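Cytochrome C'' (PDB 1GU2) probably carries electrons through an iron-containing heme c that is covalently bound to its single polypeptide chain. Local coordinates at residues K7-Y12 with F112-L117; I33-K38 with A48-H53; A74-T79 with T118-T123. All coordinates share one frame; numbering follows the deposited sequence.

Contact 1: residues K7-Y12 with F112-L117; sequences KLVYKY and FIAYLL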
loop_
_atom_site.group_PDB
_atom_site.type_symbol
_atom_site.label_atom_id
_atom_site.label_comp_id
_atom_site.label_asym_id
_atom_site.label_seq_id
_atom_site.Cartn_x
_atom_site.Cartn_y
_atom_site.Cartn_z
ATOM N N LYS A 7 -4.922 -7.402 -10.804
ATOM C CA LYS A 7 -5.287 -8.774 -10.455
ATOM C C LYS A 7 -5.147 -9.044 -8.960
ATOM O O LYS A 7 -5.932 -9.814 -8.386
ATOM C CB LYS A 7 -4.430 -9.725 -11.293
ATOM C CG LYS A 7 -4.777 -9.742 -12.789
ATOM C CD LYS A 7 -4.042 -10.845 -13.539
ATOM C CE LYS A 7 -2.525 -10.641 -13.470
ATOM N NZ LYS A 7 -1.851 -11.840 -14.089
ATOM N N LEU A 8 -4.170 -8.430 -8.292
ATOM C CA LEU A 8 -4.016 -8.579 -6.834
ATOM C C LEU A 8 -5.204 -7.973 -6.110
ATOM O O LEU A 8 -5.619 -8.510 -5.057
ATOM C CB LEU A 8 -2.714 -7.987 -6.338
ATOM C CG LEU A 8 -1.451 -8.819 -6.637
ATOM C CD1 LEU A 8 -0.232 -7.968 -6.302
ATOM C CD2 LEU A 8 -1.409 -10.122 -5.887
ATOM N N VAL A 9 -5.792 -6.901 -6.599
ATOM C CA VAL A 9 -6.985 -6.360 -5.912
ATOM C C VAL A 9 -8.083 -7.404 -5.859
ATOM O O VAL A 9 -8.709 -7.609 -4.833
ATOM C CB VAL A 9 -7.474 -5.091 -6.645
ATOM C CG1 VAL A 9 -8.805 -4.573 -6.058
ATOM C CG2 VAL A 9 -6.469 -3.980 -6.576
ATOM N N TYR A 10 -8.346 -8.148 -6.974
ATOM C CA TYR A 10 -9.380 -9.190 -6.912
ATOM C C TYR A 10 -9.032 -10.306 -5.955
ATOM O O TYR A 10 -9.869 -10.791 -5.200
ATOM C CB TYR A 10 -9.695 -9.861 -8.256
ATOM C CG TYR A 10 -10.003 -8.802 -9.284
ATOM C CD1 TYR A 10 -9.041 -8.612 -10.276
ATOM C CD2 TYR A 10 -11.170 -8.043 -9.267
ATOM C CE1 TYR A 10 -9.237 -7.659 -11.258
ATOM C CE2 TYR A 10 -11.345 -7.094 -10.267
ATOM C CZ TYR A 10 -10.393 -6.914 -11.254
ATOM O OH TYR A 10 -10.586 -5.951 -12.239
ATOM N N LYS A 11 -7.774 -10.728 -5.995
ATOM C CA LYS A 11 -7.315 -11.800 -5.120
ATOM C C LYS A 11 -7.550 -11.436 -3.664
ATOM O O LYS A 11 -8.171 -12.183 -2.894
ATOM C CB LYS A 11 -5.834 -12.131 -5.372
ATOM C CG LYS A 11 -5.309 -13.215 -4.473
ATOM C CD LYS A 11 -3.868 -13.592 -4.744
ATOM C CE LYS A 11 -3.364 -14.557 -3.678
ATOM N NZ LYS A 11 -1.987 -15.056 -4.094
ATOM N N TYR A 12 -7.069 -10.272 -3.237
ATOM C CA TYR A 12 -7.230 -9.890 -1.839
ATOM C C TYR A 12 -8.686 -9.583 -1.491
ATOM O O TYR A 12 -9.118 -9.829 -0.343
ATOM C CB TYR A 12 -6.343 -8.694 -1.491
ATOM C CG TYR A 12 -4.862 -9.018 -1.500
ATOM C CD1 TYR A 12 -4.332 -10.063 -0.802
ATOM C CD2 TYR A 12 -3.999 -8.210 -2.228
ATOM C CE1 TYR A 12 -2.951 -10.339 -0.827
ATOM C CE2 TYR A 12 -2.625 -8.482 -2.246
ATOM C CZ TYR A 12 -2.122 -9.536 -1.562
ATOM O OH TYR A 12 -0.769 -9.774 -1.599
ATOM N N PHE A 112 -5.833 -0.674 -0.416
ATOM C CA PHE A 112 -4.641 0.105 -0.690
ATOM C C PHE A 112 -4.194 -0.028 -2.143
ATOM O O PHE A 112 -3.866 0.973 -2.763
ATOM C CB PHE A 112 -3.528 -0.302 0.281
ATOM C CG PHE A 112 -2.240 0.437 -0.040
ATOM C CD1 PHE A 112 -1.133 -0.238 -0.506
ATOM C CD2 PHE A 112 -2.199 1.809 0.141
ATOM C CE1 PHE A 112 0.033 0.445 -0.798
ATOM C CE2 PHE A 112 -1.075 2.514 -0.175
ATOM C CZ PHE A 112 0.020 1.817 -0.637
ATOM N N ILE A 113 -4.176 -1.247 -2.690
ATOM C CA ILE A 113 -3.744 -1.414 -4.071
ATOM C C ILE A 113 -4.757 -0.784 -5.007
ATOM O O ILE A 113 -4.376 -0.141 -6.000
ATOM C CB ILE A 113 -3.410 -2.887 -4.394
ATOM C CG1 ILE A 113 -2.321 -3.451 -3.474
ATOM C CG2 ILE A 113 -3.058 -3.006 -5.868
ATOM C CD1 ILE A 113 -2.057 -4.938 -3.626
ATOM N N ALA A 114 -6.041 -0.857 -4.705
ATOM C CA ALA A 114 -7.056 -0.201 -5.511
ATOM C C ALA A 114 -6.815 1.283 -5.473
ATOM O O ALA A 114 -6.874 1.969 -6.488
ATOM C CB ALA A 114 -8.444 -0.547 -4.998
ATOM N N TYR A 115 -6.499 1.833 -4.307
ATOM C CA TYR A 115 -6.155 3.279 -4.215
ATOM C C TYR A 115 -4.941 3.592 -5.074
ATOM O O TYR A 115 -4.889 4.587 -5.826
ATOM C CB TYR A 115 -5.964 3.644 -2.720
ATOM C CG TYR A 115 -5.228 4.962 -2.568
ATOM C CD1 TYR A 115 -5.792 6.132 -3.046
ATOM C CD2 TYR A 115 -3.970 5.043 -1.978
ATOM C CE1 TYR A 115 -5.088 7.336 -2.894
ATOM C CE2 TYR A 115 -3.250 6.225 -1.819
ATOM C CZ TYR A 115 -3.864 7.360 -2.291
ATOM O OH TYR A 115 -3.197 8.547 -2.214
ATOM N N LEU A 116 -3.883 2.773 -5.034
ATOM C CA LEU A 116 -2.698 2.990 -5.893
ATOM C C LEU A 116 -3.075 3.062 -7.377
ATOM O O LEU A 116 -2.420 3.860 -8.109
ATOM C CB LEU A 116 -1.677 1.902 -5.705
ATOM C CG LEU A 116 -0.908 1.839 -4.390
ATOM C CD1 LEU A 116 0.122 0.712 -4.455
ATOM C CD2 LEU A 116 -0.208 3.129 -4.044
ATOM N N LEU A 117 -4.042 2.291 -7.839
ATOM C CA LEU A 117 -4.473 2.292 -9.250
ATOM C C LEU A 117 -5.052 3.647 -9.632
ATOM O O LEU A 117 -5.109 3.973 -10.820
ATOM C CB LEU A 117 -5.506 1.203 -9.549
ATOM C CG LEU A 117 -5.049 -0.246 -9.434
ATOM C CD1 LEU A 117 -6.186 -1.229 -9.650
ATOM C CD2 LEU A 117 -3.899 -0.513 -10.380
#
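V9 sits against I113, A114 and L117, and V9 and I113 carry most of this contact. The two methyls of V9 split the work. CG1 lies anti to the backbone N (chi1 174°) and meets A114 CB at 4.2 Å. CG2 lies beside the backbone N and comes closer: V9 CG2 is 3.6 Å from I113 CG2 and 3.7 Å from A114 N. The same V9 CG2 also touches L117 CD1 at 4.1 Å, so one methyl meets three residues of 112-117. V9 and I113 run past each other in opposite directions. I113 extends its longer branch away from V9, with chi2 at 173°. Its CD1 comes up to the edge of the Y12 ring, near the ring plane, with I113 CD1 3.8 Å from Y12 CE2. The two side chains cross at about a right angle. L8 adds its CB, 4.1 Å from I113 CD1. The side-chain contacts are all apolar. L8 and Y12 also touch E89 of helix 85-100. L117 carries the interface on to V2 and A5. The short helical segments approach to 9.1 Å between axes at 155°. This antiparallel packing of helices 2-19 and 106-118 is consistent with the pairing of terminal helices in cytochrome c folds.

Contact 2: residues I33-K38 with A48-H53; sequences IFFNRK and ACASCH. With HEC (heme c), chain C.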
loop_
_atom_site.group_PDB
_atom_site.type_symbol
_atom_site.label_atom_id
_atom_site.label_comp_id
_atom_site.label_asym_id
_atom_site.label_seq_id
_atom_site.Cartn_x
_atom_site.Cartn_y
_atom_site.Cartn_z
ATOM N N ILE A 33 -7.280 6.628 3.349
ATOM C CA ILE A 33 -7.217 6.908 4.782
ATOM C C ILE A 33 -6.173 6.041 5.436
ATOM O O ILE A 33 -5.415 6.564 6.271
ATOM C CB ILE A 33 -8.599 6.700 5.408
ATOM C CG1 ILE A 33 -9.596 7.771 5.002
ATOM C CG2 ILE A 33 -8.479 6.591 6.937
ATOM C CD1 ILE A 33 -11.040 7.473 5.327
ATOM N N PHE A 34 -6.084 4.776 5.086
ATOM C CA PHE A 34 -5.095 3.865 5.637
ATOM C C PHE A 34 -3.689 4.395 5.352
ATOM O O PHE A 34 -2.810 4.386 6.205
ATOM C CB PHE A 34 -5.317 2.499 5.011
ATOM C CG PHE A 34 -4.214 1.482 5.210
ATOM C CD1 PHE A 34 -3.263 1.304 4.196
ATOM C CD2 PHE A 34 -4.146 0.726 6.369
ATOM C CE1 PHE A 34 -2.275 0.351 4.313
ATOM C CE2 PHE A 34 -3.145 -0.239 6.490
ATOM C CZ PHE A 34 -2.230 -0.374 5.469
ATOM N N PHE A 35 -3.433 4.887 4.148
ATOM C CA PHE A 35 -2.109 5.371 3.718
ATOM C C PHE A 35 -1.663 6.604 4.484
ATOM O O PHE A 35 -0.469 6.751 4.745
ATOM C CB PHE A 35 -2.176 5.634 2.208
ATOM C CG PHE A 35 -0.896 6.083 1.560
ATOM C CD1 PHE A 35 0.216 5.242 1.461
ATOM C CD2 PHE A 35 -0.781 7.371 1.043
ATOM C CE1 PHE A 35 1.404 5.676 0.877
ATOM C CE2 PHE A 35 0.390 7.823 0.436
ATOM C CZ PHE A 35 1.481 6.964 0.360
ATOM N N ASN A 36 -2.614 7.475 4.823
ATOM C CA ASN A 36 -2.311 8.730 5.510
ATOM C C ASN A 36 -2.494 8.700 6.998
ATOM O O ASN A 36 -2.104 9.650 7.689
ATOM C CB ASN A 36 -3.163 9.863 4.902
ATOM C CG ASN A 36 -2.700 10.173 3.490
ATOM O OD1 ASN A 36 -1.723 10.864 3.272
ATOM N ND2 ASN A 36 -3.446 9.661 2.495
ATOM N N ARG A 37 -3.092 7.663 7.550
ATOM C CA ARG A 37 -3.461 7.661 8.967
ATOM C C ARG A 37 -2.249 7.653 9.851
ATOM O O ARG A 37 -1.336 6.866 9.651
ATOM C CB ARG A 37 -4.312 6.416 9.269
ATOM C CG ARG A 37 -4.617 6.308 10.767
ATOM C CD ARG A 37 -5.361 5.060 11.142
ATOM N NE ARG A 37 -6.200 4.462 10.184
ATOM C CZ ARG A 37 -6.655 3.530 9.385
ATOM N NH1 ARG A 37 -7.757 3.730 8.624
ATOM N NH2 ARG A 37 -6.082 2.329 9.244
ATOM N N LYS A 38 -2.227 8.515 10.892
ATOM C CA LYS A 38 -1.160 8.507 11.840
ATOM C C LYS A 38 -1.410 7.426 12.861
ATOM O O LYS A 38 -2.418 7.424 13.570
ATOM C CB LYS A 38 -1.058 9.857 12.537
ATOM C CG LYS A 38 -0.483 10.919 11.590
ATOM C CD LYS A 38 -0.721 12.337 12.100
ATOM C CE LYS A 38 -1.019 13.295 10.946
ATOM N NZ LYS A 38 -2.132 14.205 11.334
ATOM N N ALA A 48 3.015 7.550 9.608
ATOM C CA ALA A 48 2.031 7.078 8.623
ATOM C C ALA A 48 2.786 6.476 7.450
ATOM O O ALA A 48 3.978 6.753 7.270
ATOM C CB ALA A 48 1.159 8.214 8.096
ATOM N N CYS A 49 2.118 5.699 6.618
ATOM C CA CYS A 49 2.765 5.274 5.365
ATOM C C CYS A 49 3.319 6.508 4.593
ATOM O O CYS A 49 4.405 6.452 4.017
ATOM C CB CYS A 49 1.806 4.517 4.464
ATOM S SG CYS A 49 0.840 3.206 5.247
ATOM N N ALA A 50 2.526 7.572 4.606
ATOM C CA ALA A 50 2.900 8.811 3.949
ATOM C C ALA A 50 4.144 9.488 4.522
ATOM O O ALA A 50 4.743 10.353 3.870
ATOM C CB ALA A 50 1.710 9.784 4.030
ATOM N N SER A 51 4.570 9.101 5.736
ATOM C CA SER A 51 5.781 9.673 6.305
ATOM C C SER A 51 6.981 9.420 5.412
ATOM O O SER A 51 7.834 10.282 5.296
ATOM C CB SER A 51 6.083 9.094 7.675
ATOM O OG SER A 51 5.063 9.390 8.621
ATOM N N CYS A 52 7.027 8.217 4.819
ATOM C CA CYS A 52 8.111 7.845 3.922
ATOM C C CYS A 52 7.701 7.951 2.468
ATOM O O CYS A 52 8.513 8.293 1.611
ATOM C CB CYS A 52 8.578 6.413 4.222
ATOM S SG CYS A 52 9.328 6.313 5.854
ATOM N N HIS A 53 6.455 7.651 2.131
ATOM C CA HIS A 53 6.049 7.566 0.709
ATOM C C HIS A 53 5.449 8.859 0.214
ATOM O O HIS A 53 5.070 8.954 -0.964
ATOM C CB HIS A 53 5.076 6.377 0.540
ATOM C CG HIS A 53 5.750 5.061 0.772
ATOM N ND1 HIS A 53 6.709 4.549 -0.071
ATOM C CD2 HIS A 53 5.614 4.113 1.704
ATOM C CE1 HIS A 53 7.122 3.344 0.360
ATOM N NE2 HIS A 53 6.471 3.055 1.457
HETATM FE FE HEC C . 6.708 1.298 2.427
HETATM C CHA HEC C . 8.326 -0.315 -0.123
HETATM C CHB HEC C . 3.714 0.273 1.151
HETATM C CHC HEC C . 5.143 2.487 5.245
HETATM C CHD HEC C . 9.691 2.622 3.484
HETATM N NA HEC C . 6.124 0.261 0.814
HETATM C C1A HEC C . 6.943 -0.356 -0.147
HETATM C C2A HEC C . 6.128 -1.036 -1.116
HETATM C C3A HEC C . 4.842 -0.829 -0.788
HETATM C C4A HEC C . 4.834 -0.058 0.432
HETATM C CMA HEC C . 3.572 -1.342 -1.513
HETATM C CAA HEC C . 6.673 -1.840 -2.308
HETATM C CBA HEC C . 6.840 -3.335 -1.981
HETATM C CGA HEC C . 7.390 -4.107 -3.131
HETATM O O1A HEC C . 8.106 -5.104 -2.889
HETATM O O2A HEC C . 7.143 -3.768 -4.300
HETATM N NB HEC C . 4.806 1.347 3.069
HETATM C C1B HEC C . 3.707 0.853 2.424
HETATM C C2B HEC C . 2.538 0.987 3.283
HETATM C C3B HEC C . 2.946 1.581 4.440
HETATM C C4B HEC C . 4.362 1.830 4.289
HETATM C CMB HEC C . 1.112 0.526 2.934
HETATM C CAB HEC C . 2.123 1.977 5.688
HETATM C CBB HEC C . 1.438 0.765 6.314
HETATM N NC HEC C . 7.298 2.350 4.026
HETATM C C1C HEC C . 6.487 2.782 5.077
HETATM C C2C HEC C . 7.259 3.625 5.964
HETATM C C3C HEC C . 8.530 3.688 5.466
HETATM C C4C HEC C . 8.562 2.891 4.272
HETATM C CMC HEC C . 6.630 4.325 7.186
HETATM C CAC HEC C . 9.732 4.506 5.940
HETATM C CBC HEC C . 10.133 4.203 7.380
HETATM N ND HEC C . 8.597 1.179 1.805
HETATM C C1D HEC C . 9.717 1.776 2.401
HETATM C C2D HEC C . 10.920 1.290 1.779
HETATM C C3D HEC C . 10.552 0.322 0.887
HETATM C C4D HEC C . 9.108 0.346 0.810
HETATM C CMD HEC C . 12.348 1.754 2.115
HETATM C CAD HEC C . 11.513 -0.647 0.152
HETATM C CBD HEC C . 12.272 0.029 -1.017
HETATM C CGD HEC C . 11.549 -0.046 -2.345
HETATM O O1D HEC C . 11.815 0.773 -3.273
HETATM O O2D HEC C . 10.696 -0.956 -2.523
HETATM O O HOH W 1 -0.496 5.098 7.741
#
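A bound water ties F34 and R37 to C49. It accepts from C49 N at 2.9 Å and lies 2.7 Å from R37 O. F34 O is a second acceptor in its reach, and the water has fewer protons than acceptors around it. A direct bond runs alongside: A50 N donates to F35 O at 3.1 Å, somewhat bent (140° at the hydrogen). The carbonyls of F34 and F35, and of R37 just past the helix, are thus tied to the start of helix 49-53. A48 CB packs 3.2 Å from R37 O.

The F35 ring adds apolar packing. With CG anti to the backbone N (chi1 -177°), it reaches across to the second segment. F35 CD1 lies 3.5 Å from C49 CB, and H53 CB sits at the ring edge, 3.6 Å from F35 CZ. A50 N lies over one face. With the F35 ring cut back to an alanine, a gap would probably open beside C49 CB and H53 CB. F34 meets the C49 sulfur obliquely and touches heme methyl CMB through CE1 at 3.7 Å.

C49, C52 and H53 form the CXXCH heme-binding motif. Both sulfurs are bonded to the heme, and H53 NE2 binds the iron at 2.0 Å. H95 supplies the other axial nitrogen. The chemistry implies a six-coordinate, bis-histidine iron in this oxidized form, with F35 of helix 28-36 packed beside H53 CB.

Contact 3: residues A74-T79 with T118-T123; sequences APRVNT and TETKPT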
loop_
_atom_site.group_PDB
_atom_site.type_symbol
_atom_site.label_atom_id
_atom_site.label_comp_id
_atom_site.label_asym_id
_atom_site.label_seq_id
_atom_site.Cartn_x
_atom_site.Cartn_y
_atom_site.Cartn_z
ATOM N N ALA A 74 2.930 3.983 -7.063
ATOM C CA ALA A 74 1.846 3.852 -8.023
ATOM C C ALA A 74 2.304 3.173 -9.299
ATOM O O ALA A 74 3.245 3.650 -9.946
ATOM C CB ALA A 74 1.291 5.232 -8.334
ATOM N N PRO A 75 1.720 2.041 -9.684
ATOM C CA PRO A 75 2.265 1.261 -10.823
ATOM C C PRO A 75 2.056 1.869 -12.193
ATOM O O PRO A 75 2.777 1.498 -13.120
ATOM C CB PRO A 75 1.581 -0.106 -10.691
ATOM C CG PRO A 75 0.318 0.201 -9.979
ATOM C CD PRO A 75 0.656 1.311 -8.987
ATOM N N ARG A 76 1.170 2.847 -12.334
ATOM C CA ARG A 76 1.103 3.565 -13.632
ATOM C C ARG A 76 2.312 4.474 -13.810
ATOM O O ARG A 76 2.731 4.744 -14.933
ATOM C CB ARG A 76 -0.240 4.285 -13.757
ATOM C CG ARG A 76 -0.386 5.047 -15.072
ATOM C CD ARG A 76 -0.336 4.210 -16.305
ATOM N NE ARG A 76 -1.383 3.218 -16.514
ATOM C CZ ARG A 76 -1.227 2.086 -17.223
ATOM N NH1 ARG A 76 -2.231 1.224 -17.372
ATOM N NH2 ARG A 76 -0.090 1.733 -17.827
ATOM N N VAL A 77 2.891 4.945 -12.701
ATOM C CA VAL A 77 4.034 5.834 -12.736
ATOM C C VAL A 77 5.324 5.054 -12.697
ATOM O O VAL A 77 6.228 5.315 -13.501
ATOM C CB VAL A 77 3.960 6.802 -11.562
ATOM C CG1 VAL A 77 5.183 7.708 -11.470
ATOM C CG2 VAL A 77 2.669 7.591 -11.783
ATOM N N ASN A 78 5.424 4.100 -11.789
ATOM C CA ASN A 78 6.575 3.209 -11.717
ATOM C C ASN A 78 6.122 1.818 -12.104
ATOM O O ASN A 78 5.638 1.066 -11.253
ATOM C CB ASN A 78 7.135 3.243 -10.277
ATOM C CG ASN A 78 8.310 2.304 -10.094
ATOM O OD1 ASN A 78 8.804 1.664 -11.038
ATOM N ND2 ASN A 78 8.773 2.200 -8.873
ATOM N N THR A 79 6.280 1.449 -13.350
ATOM C CA THR A 79 5.714 0.221 -13.885
ATOM C C THR A 79 6.426 -1.021 -13.392
ATOM O O THR A 79 5.904 -2.103 -13.594
ATOM C CB THR A 79 5.698 0.248 -15.438
ATOM O OG1 THR A 79 7.062 0.306 -15.881
ATOM C CG2 THR A 79 4.966 1.459 -15.963
ATOM N N THR A 118 -5.492 4.444 -8.678
ATOM C CA THR A 118 -6.151 5.683 -8.976
ATOM C C THR A 118 -5.215 6.906 -8.939
ATOM O O THR A 118 -5.629 7.988 -9.357
ATOM C CB THR A 118 -7.292 6.043 -7.988
ATOM O OG1 THR A 118 -6.775 6.345 -6.670
ATOM C CG2 THR A 118 -8.245 4.897 -7.971
ATOM N N GLU A 119 -4.005 6.725 -8.433
ATOM C CA GLU A 119 -3.018 7.796 -8.265
ATOM C C GLU A 119 -2.044 7.724 -9.417
ATOM O O GLU A 119 -0.998 7.114 -9.497
ATOM C CB GLU A 119 -2.321 7.718 -6.902
ATOM C CG GLU A 119 -3.281 8.016 -5.770
ATOM C CD GLU A 119 -3.404 9.491 -5.533
ATOM O OE1 GLU A 119 -3.311 10.311 -6.460
ATOM O OE2 GLU A 119 -3.608 9.898 -4.374
ATOM N N THR A 120 -2.352 8.413 -10.507
ATOM C CA THR A 120 -1.550 8.220 -11.714
ATOM C C THR A 120 -0.753 9.482 -12.018
ATOM O O THR A 120 -0.061 9.533 -13.035
ATOM C CB THR A 120 -2.432 7.885 -12.926
ATOM O OG1 THR A 120 -3.244 9.029 -13.182
ATOM C CG2 THR A 120 -3.402 6.711 -12.688
ATOM N N LYS A 121 -0.872 10.540 -11.214
ATOM C CA LYS A 121 -0.188 11.794 -11.525
ATOM C C LYS A 121 0.625 12.310 -10.331
ATOM O O LYS A 121 0.078 12.572 -9.236
ATOM C CB LYS A 121 -1.197 12.870 -11.941
ATOM C CG LYS A 121 -2.119 12.474 -13.092
ATOM C CD LYS A 121 -1.470 12.891 -14.411
ATOM C CE LYS A 121 -2.384 12.548 -15.580
ATOM N NZ LYS A 121 -1.644 12.388 -16.879
ATOM N N PRO A 122 1.918 12.464 -10.481
ATOM C CA PRO A 122 2.718 13.064 -9.395
ATOM C C PRO A 122 2.267 14.462 -9.099
ATOM O O PRO A 122 1.921 15.256 -9.972
ATOM C CB PRO A 122 4.136 13.024 -9.967
ATOM C CG PRO A 122 4.073 11.942 -10.989
ATOM C CD PRO A 122 2.726 12.051 -11.628
ATOM N N THR A 123 2.201 14.924 -7.903
ATOM C CA THR A 123 2.292 16.247 -7.342
ATOM C C THR A 123 3.502 17.020 -7.849
ATOM O O THR A 123 4.644 16.543 -7.852
ATOM C CB THR A 123 2.361 16.252 -5.790
ATOM O OG1 THR A 123 1.196 15.578 -5.254
ATOM C CG2 THR A 123 2.345 17.684 -5.237
#
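R76 lies alongside T120, and the two side chains point the same way. Starting at the backbone, R76 CB meets T120 CG2 at 4.1 Å. R76 CG comes next, at 4.1 Å from T120 CB, and it also passes close to the T120 methyl. CG is anti to the R76 backbone N (chi1 -180°), which lays this first part of the chain along T120. Beyond CG the chain bends twice, with chi2 at 62° and chi3 at 64°. CD, NE and the guanidinium therefore turn away from 118-123. The R76 side chain also touches V2 of helix 2-19.

V77 works from the next position. Its methyl CG2 rests 3.6 Å from T120 O. Its other methyl, CG1, makes a looser contact with P122, at 4.4 Å from P122 CG. A74 closes the inner end: A74 CB presses on E119 O at 3.2 Å, a snug approach of a methyl to a carbonyl.

No polar bond joins the two segments. A74 O accepts from both V77 N and N78 N, which closes the turn 74-78; N78 ND2 also bonds P72 O. The E119 carboxylate turns away, and its OE2 bonds Y115 OH. The tail is held further on by T123, whose OG1 bonds N56 OD1. This is surface loop-to-tail packing: the chain leaving the C-terminal helix lies against the connection between strand 69-70 and helix 85-100.

How the contacts relate
Contact 1 is buried, contact 2 partly buried, and contact 3 lies at the surface. Contacts 1 and 3 share the C-terminal region: helix 106-118 packs in contact 1, and the tail that leaves it packs in contact 3. They meet where L116 touches A74 and P75. Helix 106-118 also packs on contact 2, since F112 and Y115 touch F35, with F112 CE2 3.4 Å from F35 CD1. Chemistry follows place. Contact 1 joins apolar side chains. Contact 3 buries about as much surface but mixes aliphatic contacts with methyls against carbonyls. Contact 2, at the heme, adds a backbone bond, a water, thioethers and iron ligation.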